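Local coordinates for tetratricopeptide TPR_2 repeat protein (Thermobaculum terrenum, PDB 5DJS) that joins a tetratricopeptide-repeat region to a family 41 GT-B fold of two Rossmann-like halves and binds uridine-5'-diphosphate, at residues R162-Y167 / E194-S199; F333-R338 / L414-Y419; T437-D442 / E459-T464. The protein carries 1 engineered substitution. All blocks are in the same frame, centred on the assembly; numbering follows the deposited sequence.

Contact 1: R162-Y167 / E194-S199; sequences RLRIGY and EVYCYS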
loop_
_atom_site.group_PDB
_atom_site.type_symbol
_atom_site.label_atom_id
_atom_site.label_comp_id
_atom_site.label_asym_id
_atom_site.label_seq_id
_atom_site.Cartn_x
_atom_site.Cartn_y
_atom_site.Cartn_z
ATOM N N ARG A 162 -12.978 2.276 29.530
ATOM C CA ARG A 162 -13.002 2.816 28.176
ATOM C C ARG A 162 -11.557 3.070 27.725
ATOM O O ARG A 162 -10.782 3.711 28.439
ATOM C CB ARG A 162 -13.863 4.091 28.093
ATOM C CG ARG A 162 -13.706 4.867 26.783
ATOM C CD ARG A 162 -14.985 5.500 26.260
ATOM N NE ARG A 162 -14.973 6.962 26.298
ATOM C CZ ARG A 162 -15.317 7.782 25.295
ATOM N NH1 ARG A 162 -15.716 7.334 24.102
ATOM N NH2 ARG A 162 -15.259 9.099 25.489
ATOM N N LEU A 163 -11.214 2.545 26.549
ATOM C CA LEU A 163 -9.859 2.649 25.982
ATOM C C LEU A 163 -9.775 3.766 24.953
ATOM O O LEU A 163 -10.727 4.017 24.226
ATOM C CB LEU A 163 -9.457 1.331 25.318
ATOM C CG LEU A 163 -8.677 0.272 26.109
ATOM C CD1 LEU A 163 -8.863 0.347 27.618
ATOM C CD2 LEU A 163 -9.045 -1.111 25.590
ATOM N N ARG A 164 -8.624 4.429 24.893
ATOM C CA ARG A 164 -8.362 5.445 23.877
ATOM C C ARG A 164 -7.492 4.833 22.804
ATOM O O ARG A 164 -6.406 4.326 23.110
ATOM C CB ARG A 164 -7.642 6.632 24.482
ATOM C CG ARG A 164 -8.528 7.435 25.388
ATOM C CD ARG A 164 -7.703 8.468 26.095
ATOM N NE ARG A 164 -8.552 9.383 26.843
ATOM C CZ ARG A 164 -8.131 10.186 27.815
ATOM N NH1 ARG A 164 -6.850 10.223 28.190
ATOM N NH2 ARG A 164 -9.004 10.951 28.429
ATOM N N ILE A 165 -7.974 4.873 21.563
ATOM C CA ILE A 165 -7.243 4.334 20.415
ATOM C C ILE A 165 -6.740 5.475 19.547
ATOM O O ILE A 165 -7.491 6.389 19.200
ATOM C CB ILE A 165 -8.099 3.379 19.553
ATOM C CG1 ILE A 165 -8.643 2.226 20.405
ATOM C CG2 ILE A 165 -7.265 2.796 18.417
ATOM C CD1 ILE A 165 -9.788 1.486 19.756
ATOM N N GLY A 166 -5.461 5.399 19.200
ATOM C CA GLY A 166 -4.813 6.373 18.328
ATOM C C GLY A 166 -4.396 5.727 17.023
ATOM O O GLY A 166 -3.648 4.747 17.018
ATOM N N TYR A 167 -4.898 6.271 15.922
ATOM C CA TYR A 167 -4.568 5.805 14.566
ATOM C C TYR A 167 -3.567 6.778 13.945
ATOM O O TYR A 167 -3.881 7.963 13.776
ATOM C CB TYR A 167 -5.851 5.711 13.717
ATOM C CG TYR A 167 -6.710 4.527 14.100
ATOM C CD1 TYR A 167 -6.337 3.231 13.732
ATOM C CD2 TYR A 167 -7.865 4.687 14.862
ATOM C CE1 TYR A 167 -7.095 2.130 14.090
ATOM C CE2 TYR A 167 -8.641 3.585 15.222
ATOM C CZ TYR A 167 -8.247 2.311 14.833
ATOM O OH TYR A 167 -8.980 1.206 15.185
ATOM N N GLU A 194 -12.427 5.221 22.467
ATOM C CA GLU A 194 -12.408 6.610 22.008
ATOM C C GLU A 194 -11.340 6.789 20.935
ATOM O O GLU A 194 -10.226 6.287 21.078
ATOM C CB GLU A 194 -12.137 7.556 23.172
ATOM C CG GLU A 194 -12.253 9.023 22.782
ATOM C CD GLU A 194 -11.987 9.947 23.933
ATOM O OE1 GLU A 194 -11.445 9.485 24.978
ATOM O OE2 GLU A 194 -12.304 11.152 23.795
ATOM N N VAL A 195 -11.666 7.550 19.895
ATOM C CA VAL A 195 -10.886 7.543 18.659
ATOM C C VAL A 195 -10.129 8.856 18.418
ATOM O O VAL A 195 -10.734 9.905 18.140
ATOM C CB VAL A 195 -11.781 7.189 17.445
ATOM C CG1 VAL A 195 -10.979 7.214 16.151
ATOM C CG2 VAL A 195 -12.412 5.809 17.622
ATOM N N TYR A 196 -8.801 8.756 18.527
ATOM C CA TYR A 196 -7.858 9.806 18.157
ATOM C C TYR A 196 -7.263 9.430 16.806
ATOM O O TYR A 196 -6.917 8.273 16.578
ATOM C CB TYR A 196 -6.726 9.897 19.194
ATOM C CG TYR A 196 -7.128 10.476 20.545
ATOM C CD1 TYR A 196 -8.017 9.801 21.386
ATOM C CD2 TYR A 196 -6.603 11.692 20.993
ATOM C CE1 TYR A 196 -8.384 10.324 22.617
ATOM C CE2 TYR A 196 -6.970 12.221 22.225
ATOM C CZ TYR A 196 -7.863 11.531 23.033
ATOM O OH TYR A 196 -8.245 12.031 24.258
ATOM N N CYS A 197 -7.145 10.393 15.903
ATOM C CA CYS A 197 -6.440 10.178 14.628
ATOM C C CYS A 197 -5.244 11.101 14.586
ATOM O O CYS A 197 -5.343 12.233 15.003
ATOM C CB CYS A 197 -7.355 10.452 13.446
ATOM S SG CYS A 197 -8.450 9.067 13.100
ATOM N N TYR A 198 -4.109 10.615 14.099
ATOM C CA TYR A 198 -2.941 11.456 13.909
ATOM C C TYR A 198 -2.580 11.423 12.417
ATOM O O TYR A 198 -2.032 10.426 11.917
ATOM C CB TYR A 198 -1.827 10.942 14.798
ATOM C CG TYR A 198 -2.163 10.985 16.281
ATOM C CD1 TYR A 198 -1.901 12.118 17.061
ATOM C CD2 TYR A 198 -2.732 9.883 16.913
ATOM C CE1 TYR A 198 -2.207 12.145 18.419
ATOM C CE2 TYR A 198 -3.035 9.896 18.272
ATOM C CZ TYR A 198 -2.774 11.027 19.021
ATOM O OH TYR A 198 -3.074 11.036 20.366
ATOM N N SER A 199 -2.926 12.507 11.713
ATOM C CA SER A 199 -2.690 12.650 10.255
ATOM C C SER A 199 -1.278 13.138 9.980
ATOM O O SER A 199 -0.932 14.283 10.291
ATOM C CB SER A 199 -3.695 13.639 9.634
ATOM O OG SER A 199 -3.421 13.915 8.261
#
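R162 lays its guanidinium over E194, with E194 CB over one face, toward the rim, 3.7 Å from NH1, and the carboxylate stacked almost parallel, the two planes 12° apart. The E194 oxygen OE1 therefore lies well out of the R162 plane; the pairing of R162 NH2 with E194 OE1 is long (3.9 Å) and purely electrostatic. R164 meets the same oxygen with the edge of its guanidinium: NE reaches E194 OE1 in a weak bond of 3.4 Å, while Y196 OH sits over one face, also toward the rim. Because the E194 chain runs extended with CG anti to the backbone N (chi1 -174°), its carboxylate comes between the two arginines, where its negative charge probably serves both. Farther along, the Y198 ring turns its edge to G166, CE2 lying 3.9 Å from CA. V195 CG1 touches the edge of the Y167 ring at CD2 (4.2 Å). Between these two faces the strands run parallel, their axes 21° apart, joined by five backbone hydrogen bonds from E194 N to L163 O (2.7 Å) through Y198 N to Y167 O (2.7 Å). The two strands are the first and last elements of a beta-alpha-beta unit whose helix, 176-187, packs on Y167, V195 and C197. Helix 479-521 touches L163, I165 and Y167, helix 226-236 lies against Y196 and Y198, and strand 240-243 flanks 163-167 on its other edge.

Contact 2: F333-R338 / L414-Y419; sequences FGCFNR and LDTLPY. With UDP (uridine-5'-diphosphate), chain E.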
loop_
_atom_site.group_PDB
_atom_site.type_symbol
_atom_site.label_atom_id
_atom_site.label_comp_id
_atom_site.label_asym_id
_atom_site.label_seq_id
_atom_site.Cartn_x
_atom_site.Cartn_y
_atom_site.Cartn_z
ATOM N N PHE A 333 -9.982 -10.643 -19.764
ATOM C CA PHE A 333 -9.299 -10.693 -18.463
ATOM C C PHE A 333 -8.879 -9.289 -18.019
ATOM O O PHE A 333 -8.607 -8.426 -18.852
ATOM C CB PHE A 333 -8.074 -11.598 -18.528
ATOM C CG PHE A 333 -8.409 -13.054 -18.580
ATOM C CD1 PHE A 333 -8.883 -13.704 -17.447
ATOM C CD2 PHE A 333 -8.242 -13.779 -19.751
ATOM C CE1 PHE A 333 -9.186 -15.053 -17.477
ATOM C CE2 PHE A 333 -8.538 -15.129 -19.790
ATOM C CZ PHE A 333 -9.010 -15.769 -18.651
ATOM N N GLY A 334 -8.823 -9.073 -16.706
ATOM C CA GLY A 334 -8.514 -7.755 -16.132
ATOM C C GLY A 334 -7.588 -7.813 -14.922
ATOM O O GLY A 334 -7.647 -8.762 -14.130
ATOM N N CYS A 335 -6.714 -6.807 -14.800
ATOM C CA CYS A 335 -5.848 -6.646 -13.618
ATOM C C CYS A 335 -5.531 -5.178 -13.397
ATOM O O CYS A 335 -4.703 -4.610 -14.100
ATOM C CB CYS A 335 -4.547 -7.435 -13.755
ATOM S SG CYS A 335 -3.444 -7.174 -12.353
ATOM N N PHE A 336 -6.191 -4.569 -12.411
ATOM C CA PHE A 336 -6.080 -3.130 -12.182
ATOM C C PHE A 336 -5.102 -2.778 -11.047
ATOM O O PHE A 336 -5.308 -1.817 -10.293
ATOM C CB PHE A 336 -7.474 -2.519 -11.944
ATOM C CG PHE A 336 -8.477 -2.794 -13.038
ATOM C CD1 PHE A 336 -8.095 -3.174 -14.337
ATOM C CD2 PHE A 336 -9.830 -2.637 -12.771
ATOM C CE1 PHE A 336 -9.046 -3.423 -15.316
ATOM C CE2 PHE A 336 -10.782 -2.875 -13.749
ATOM C CZ PHE A 336 -10.390 -3.264 -15.023
ATOM N N ASN A 337 -4.008 -3.531 -10.984
ATOM C CA ASN A 337 -2.982 -3.365 -9.964
ATOM C C ASN A 337 -1.802 -2.477 -10.412
ATOM O O ASN A 337 -1.512 -2.346 -11.611
ATOM C CB ASN A 337 -2.477 -4.746 -9.530
ATOM C CG ASN A 337 -3.459 -5.461 -8.631
ATOM O OD1 ASN A 337 -3.924 -4.890 -7.659
ATOM N ND2 ASN A 337 -3.767 -6.709 -8.937
ATOM N N ARG A 338 -1.150 -1.867 -9.418
ATOM C CA ARG A 338 0.098 -1.112 -9.583
ATOM C C ARG A 338 1.119 -1.883 -10.417
ATOM O O ARG A 338 1.212 -3.119 -10.313
ATOM C CB ARG A 338 0.740 -0.820 -8.212
ATOM C CG ARG A 338 -0.022 0.166 -7.341
ATOM C CD ARG A 338 0.756 0.589 -6.094
ATOM N NE ARG A 338 0.709 -0.388 -4.984
ATOM C CZ ARG A 338 1.750 -1.046 -4.467
ATOM N NH1 ARG A 338 2.979 -0.881 -4.944
ATOM N NH2 ARG A 338 1.569 -1.890 -3.457
ATOM N N LEU A 414 -7.572 -11.042 -12.710
ATOM C CA LEU A 414 -6.356 -11.801 -12.397
ATOM C C LEU A 414 -5.547 -11.044 -11.359
ATOM O O LEU A 414 -5.319 -9.844 -11.509
ATOM C CB LEU A 414 -5.518 -12.010 -13.659
ATOM C CG LEU A 414 -6.198 -12.771 -14.797
ATOM C CD1 LEU A 414 -5.331 -12.756 -16.046
ATOM C CD2 LEU A 414 -6.511 -14.199 -14.390
ATOM N N ASP A 415 -5.124 -11.747 -10.315
ATOM C CA ASP A 415 -4.356 -11.144 -9.215
ATOM C C ASP A 415 -2.868 -11.348 -9.441
ATOM O O ASP A 415 -2.462 -12.316 -10.082
ATOM C CB ASP A 415 -4.769 -11.785 -7.892
ATOM C CG ASP A 415 -4.024 -11.228 -6.689
ATOM O OD1 ASP A 415 -3.878 -9.991 -6.605
ATOM O OD2 ASP A 415 -3.583 -12.039 -5.830
ATOM N N THR A 416 -2.065 -10.434 -8.906
ATOM C CA THR A 416 -0.611 -10.471 -9.086
ATOM C C THR A 416 0.107 -11.390 -8.093
ATOM O O THR A 416 -0.430 -11.758 -7.044
ATOM C CB THR A 416 -0.012 -9.063 -8.983
ATOM O OG1 THR A 416 -0.497 -8.424 -7.799
ATOM C CG2 THR A 416 -0.410 -8.224 -10.189
ATOM N N LEU A 417 1.320 -11.769 -8.471
ATOM C CA LEU A 417 2.248 -12.481 -7.606
ATOM C C LEU A 417 3.672 -11.931 -7.863
ATOM O O LEU A 417 3.921 -11.362 -8.931
ATOM C CB LEU A 417 2.195 -13.988 -7.883
ATOM C CG LEU A 417 2.358 -14.440 -9.345
ATOM C CD1 LEU A 417 3.465 -15.471 -9.535
ATOM C CD2 LEU A 417 1.045 -14.978 -9.882
ATOM N N PRO A 418 4.601 -12.061 -6.909
ATOM C CA PRO A 418 4.376 -12.600 -5.555
ATOM C C PRO A 418 3.687 -11.644 -4.565
ATOM O O PRO A 418 3.352 -12.072 -3.446
ATOM C CB PRO A 418 5.801 -12.905 -5.072
ATOM C CG PRO A 418 6.644 -11.914 -5.792
ATOM C CD PRO A 418 6.024 -11.775 -7.153
ATOM N N TYR A 419 3.514 -10.374 -4.950
ATOM C CA TYR A 419 2.820 -9.389 -4.131
ATOM C C TYR A 419 1.340 -9.399 -4.581
ATOM O O TYR A 419 0.971 -8.842 -5.634
ATOM C CB TYR A 419 3.482 -8.013 -4.304
ATOM C CG TYR A 419 3.108 -6.895 -3.327
ATOM C CD1 TYR A 419 1.773 -6.554 -3.065
ATOM C CD2 TYR A 419 4.099 -6.109 -2.728
ATOM C CE1 TYR A 419 1.440 -5.499 -2.210
ATOM C CE2 TYR A 419 3.771 -5.053 -1.875
ATOM C CZ TYR A 419 2.435 -4.752 -1.618
ATOM O OH TYR A 419 2.077 -3.723 -0.778
HETATM N N1 UDP E . -7.225 3.380 -8.241
HETATM C C2 UDP E . -7.730 4.466 -9.012
HETATM N N3 UDP E . -7.390 4.583 -10.309
HETATM C C4 UDP E . -6.580 3.687 -10.897
HETATM C C5 UDP E . -6.072 2.612 -10.180
HETATM C C6 UDP E . -6.412 2.478 -8.839
HETATM O O2 UDP E . -8.490 5.329 -8.510
HETATM O O4 UDP E . -6.276 3.811 -12.093
HETATM C "C1'" UDP E . -7.598 3.240 -6.816
HETATM C "C2'" UDP E . -8.407 1.971 -6.633
HETATM O "O2'" UDP E . -9.516 2.297 -5.792
HETATM C "C3'" UDP E . -7.421 0.974 -6.033
HETATM C "C4'" UDP E . -6.349 1.829 -5.359
HETATM O "O4'" UDP E . -6.467 3.139 -5.934
HETATM O "O3'" UDP E . -8.031 0.085 -5.108
HETATM C "C5'" UDP E . -4.904 1.359 -5.533
HETATM O "O5'" UDP E . -4.770 -0.061 -5.571
HETATM P PA UDP E . -3.375 -0.716 -6.072
HETATM O O1A UDP E . -2.299 -0.232 -5.130
HETATM O O2A UDP E . -3.267 -0.449 -7.555
HETATM O O3A UDP E . -3.515 -2.323 -5.917
HETATM P PB UDP E . -3.908 -3.083 -4.546
HETATM O O1B UDP E . -5.120 -2.381 -4.006
HETATM O O2B UDP E . -4.247 -4.464 -5.003
HETATM O O3B UDP E . -2.672 -2.996 -3.684
#
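G334 O receives the amide of L414 N at 2.7 Å, nearly straight (168° at the hydrogen), the backbone hydrogen bond that joins the two segments. Beyond it the chains spread apart: the CA atoms of C335 and L414 are 5.3 Å from each other, those of N337 and T416 7.5 Å, and a cis peptide before P418 lies within the loop 414-419. F333 and L414 cross at a slant, with CD1 of the leucine 3.9 Å from CB of the phenylalanine. C335 SG, set anti to its own N, lies 3.4 Å from L414 O and also touches the T416 methyl. T416 OG1 binds Y419 O at 2.6 Å, closing the loop on itself. At the far end the R338 chain bends at chi3 (-80°), so that NE binds O1A of uridine-5'-diphosphate at 3.0 Å; R338 N makes a weak bond to O2A. Y419 OH stands at the guanidinium edge, 3.3 Å from NH2, the tyrosine ring nearly perpendicular (88°) to that plane. R338 NH1 is hydrogen-bonded to Y123, whose ring lies almost parallel to that of Y419. F336, N337 and R338 belong to the uridine-5'-diphosphate pocket, just after strand 332-335. Strand 361-365 borders this strand, helix 344-356 covers F333, C335 and L414, and helix 465-477 packs on L414 and L417.

Contact 3: T437-D442 / E459-T464; sequences TLEGAD and ELVSRT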
loop_
_atom_site.group_PDB
_atom_site.type_symbol
_atom_site.label_atom_id
_atom_site.label_comp_id
_atom_site.label_asym_id
_atom_site.label_seq_id
_atom_site.Cartn_x
_atom_site.Cartn_y
_atom_site.Cartn_z
ATOM N N THR A 437 -6.226 -16.061 -8.078
ATOM C CA THR A 437 -5.011 -15.729 -7.319
ATOM C C THR A 437 -4.148 -16.950 -7.096
ATOM O O THR A 437 -4.632 -18.079 -7.189
ATOM C CB THR A 437 -5.321 -15.177 -5.910
ATOM O OG1 THR A 437 -5.800 -16.227 -5.055
ATOM C CG2 THR A 437 -6.376 -14.116 -5.959
ATOM N N LEU A 438 -2.873 -16.710 -6.788
ATOM C CA LEU A 438 -2.007 -17.717 -6.181
ATOM C C LEU A 438 -1.935 -17.450 -4.669
ATOM O O LEU A 438 -1.755 -16.312 -4.233
ATOM C CB LEU A 438 -0.610 -17.684 -6.801
ATOM C CG LEU A 438 0.443 -18.659 -6.242
ATOM C CD1 LEU A 438 0.047 -20.104 -6.490
ATOM C CD2 LEU A 438 1.827 -18.395 -6.823
ATOM N N GLU A 439 -2.101 -18.505 -3.876
ATOM C CA GLU A 439 -1.883 -18.439 -2.437
ATOM C C GLU A 439 -0.391 -18.670 -2.224
ATOM O O GLU A 439 0.089 -19.801 -2.350
ATOM C CB GLU A 439 -2.737 -19.497 -1.716
ATOM C CG GLU A 439 -2.703 -19.427 -0.200
ATOM C CD GLU A 439 -3.627 -20.438 0.463
ATOM O OE1 GLU A 439 -4.636 -19.994 1.056
ATOM O OE2 GLU A 439 -3.350 -21.662 0.391
ATOM N N GLY A 440 0.344 -17.587 -1.955
ATOM C CA GLY A 440 1.770 -17.659 -1.611
ATOM C C GLY A 440 1.985 -18.152 -0.184
ATOM O O GLY A 440 1.080 -18.086 0.640
ATOM N N ALA A 441 3.180 -18.655 0.106
ATOM C CA ALA A 441 3.510 -19.187 1.437
ATOM C C ALA A 441 4.120 -18.057 2.248
ATOM O O ALA A 441 5.265 -18.131 2.687
ATOM C CB ALA A 441 4.476 -20.361 1.311
ATOM N N ASP A 442 3.338 -17.005 2.446
ATOM C CA ASP A 442 3.877 -15.660 2.622
ATOM C C ASP A 442 2.728 -14.671 2.770
ATOM O O ASP A 442 1.824 -14.638 1.943
ATOM C CB ASP A 442 4.697 -15.303 1.367
ATOM C CG ASP A 442 5.247 -13.909 1.390
ATOM O OD1 ASP A 442 5.634 -13.407 2.472
ATOM O OD2 ASP A 442 5.310 -13.324 0.295
ATOM N N GLU A 459 -12.528 -21.956 -4.561
ATOM C CA GLU A 459 -12.293 -22.557 -5.876
ATOM C C GLU A 459 -11.505 -21.630 -6.818
ATOM O O GLU A 459 -10.980 -22.095 -7.831
ATOM C CB GLU A 459 -13.620 -22.983 -6.518
ATOM C CG GLU A 459 -14.451 -21.835 -7.055
ATOM C CD GLU A 459 -15.921 -22.167 -7.120
ATOM O OE1 GLU A 459 -16.627 -21.880 -6.137
ATOM O OE2 GLU A 459 -16.368 -22.714 -8.149
ATOM N N LEU A 460 -11.428 -20.337 -6.491
ATOM C CA LEU A 460 -10.585 -19.383 -7.220
ATOM C C LEU A 460 -9.173 -19.191 -6.617
ATOM O O LEU A 460 -8.474 -18.238 -6.963
ATOM C CB LEU A 460 -11.299 -18.029 -7.303
ATOM C CG LEU A 460 -12.737 -18.018 -7.820
ATOM C CD1 LEU A 460 -13.221 -16.590 -8.001
ATOM C CD2 LEU A 460 -12.853 -18.767 -9.136
ATOM N N VAL A 461 -8.735 -20.113 -5.763
ATOM C CA VAL A 461 -7.471 -19.974 -5.035
ATOM C C VAL A 461 -6.527 -21.124 -5.403
ATOM O O VAL A 461 -6.695 -22.249 -4.940
ATOM C CB VAL A 461 -7.722 -19.940 -3.503
ATOM C CG1 VAL A 461 -6.418 -19.865 -2.731
ATOM C CG2 VAL A 461 -8.626 -18.762 -3.137
ATOM N N SER A 462 -5.522 -20.829 -6.220
ATOM C CA SER A 462 -4.528 -21.826 -6.603
ATOM C C SER A 462 -3.425 -21.905 -5.563
ATOM O O SER A 462 -3.122 -20.919 -4.912
ATOM C CB SER A 462 -3.931 -21.483 -7.963
ATOM O OG SER A 462 -3.426 -20.164 -7.974
ATOM N N ARG A 463 -2.860 -23.095 -5.399
ATOM C CA ARG A 463 -1.680 -23.319 -4.562
ATOM C C ARG A 463 -0.411 -23.484 -5.417
ATOM O O ARG A 463 0.683 -23.553 -4.863
ATOM C CB ARG A 463 -1.868 -24.566 -3.674
ATOM C CG ARG A 463 -3.193 -24.640 -2.907
ATOM C CD ARG A 463 -3.873 -25.997 -3.094
ATOM N NE ARG A 463 -5.291 -25.971 -2.718
ATOM C CZ ARG A 463 -5.795 -26.261 -1.512
ATOM N NH1 ARG A 463 -5.016 -26.622 -0.487
ATOM N NH2 ARG A 463 -7.115 -26.187 -1.322
ATOM N N THR A 464 -0.559 -23.587 -6.744
ATOM C CA THR A 464 0.573 -23.640 -7.684
ATOM C C THR A 464 0.305 -22.784 -8.911
ATOM O O THR A 464 -0.835 -22.454 -9.230
ATOM C CB THR A 464 0.857 -25.066 -8.187
ATOM O OG1 THR A 464 -0.288 -25.562 -8.884
ATOM C CG2 THR A 464 1.193 -26.001 -7.039
#
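S462 brings its hydroxyl up to T437 by setting OG between its backbone N and its carbonyl carbon (chi1 54°). The firm bond to T437 O comes from S462 N, at 3.0 Å. The hydroxyl is modelled on the opposite face of that carbonyl plane as a second donor, at a doubtfully short 2.5 Å between S462 OG and T437 O. In L438, CG is anti to the backbone N (chi1 178°) and chi2 is 64°, which swings CD1 across to the peptide joining R463 and T464, 3.5 Å from T464 N. E439 extends its chain beyond CG; its CB meets V461 CG1 at 3.8 Å, the two side chains crossing at an angle. The carboxylate then passes on to R453, its salt-bridge partner on helix 447-454. R463 NH1 stays 5.3 Å from E439 OE2, not in contact, though the opposite charges may still attract. Two more backbone bonds fix the parallel pairing: E439 N to S462 O at 2.8 Å, and a weak one, T437 N to L460 O, at 3.3 Å. T437 and V461 put their side chains on one face of the sheet, where L452 of helix 447-454 touches both; L438 and S462 share the other, where S462 packs on helix 465-477 through Y468 and I471. T464 is the N-cap of that helix, its OG1 bound to E467 N. Strand 435-438, helix 447-454 and strand 461-462 form a beta-alpha-beta unit, with 461-462 as the outermost strand of the sheet, as expected for the edge of a Rossmann-like half of a GT-B fold.

Contacts 2 and 3 belong to one parallel sheet, in which 332-335, 412-414, 435-438 and 461-462 lie side by side; their centres are 13 Å apart, and D415 CB packs on T437 CG2 at 3.4 Å. Contact 2 touches uridine-5'-diphosphate directly, whereas contact 3 lies farther toward the edge of the sheet, the side chain of T437 about 10 Å from the ligand. Contact 1 lies in the other six-stranded sheet, about 34 Å from contact 2 and 36 Å from contact 3 between centres, with nearest atoms about 18 and 23 Å away. Helix 479-521 packs against segments from both halves, touching 163-167 as well as 459-460.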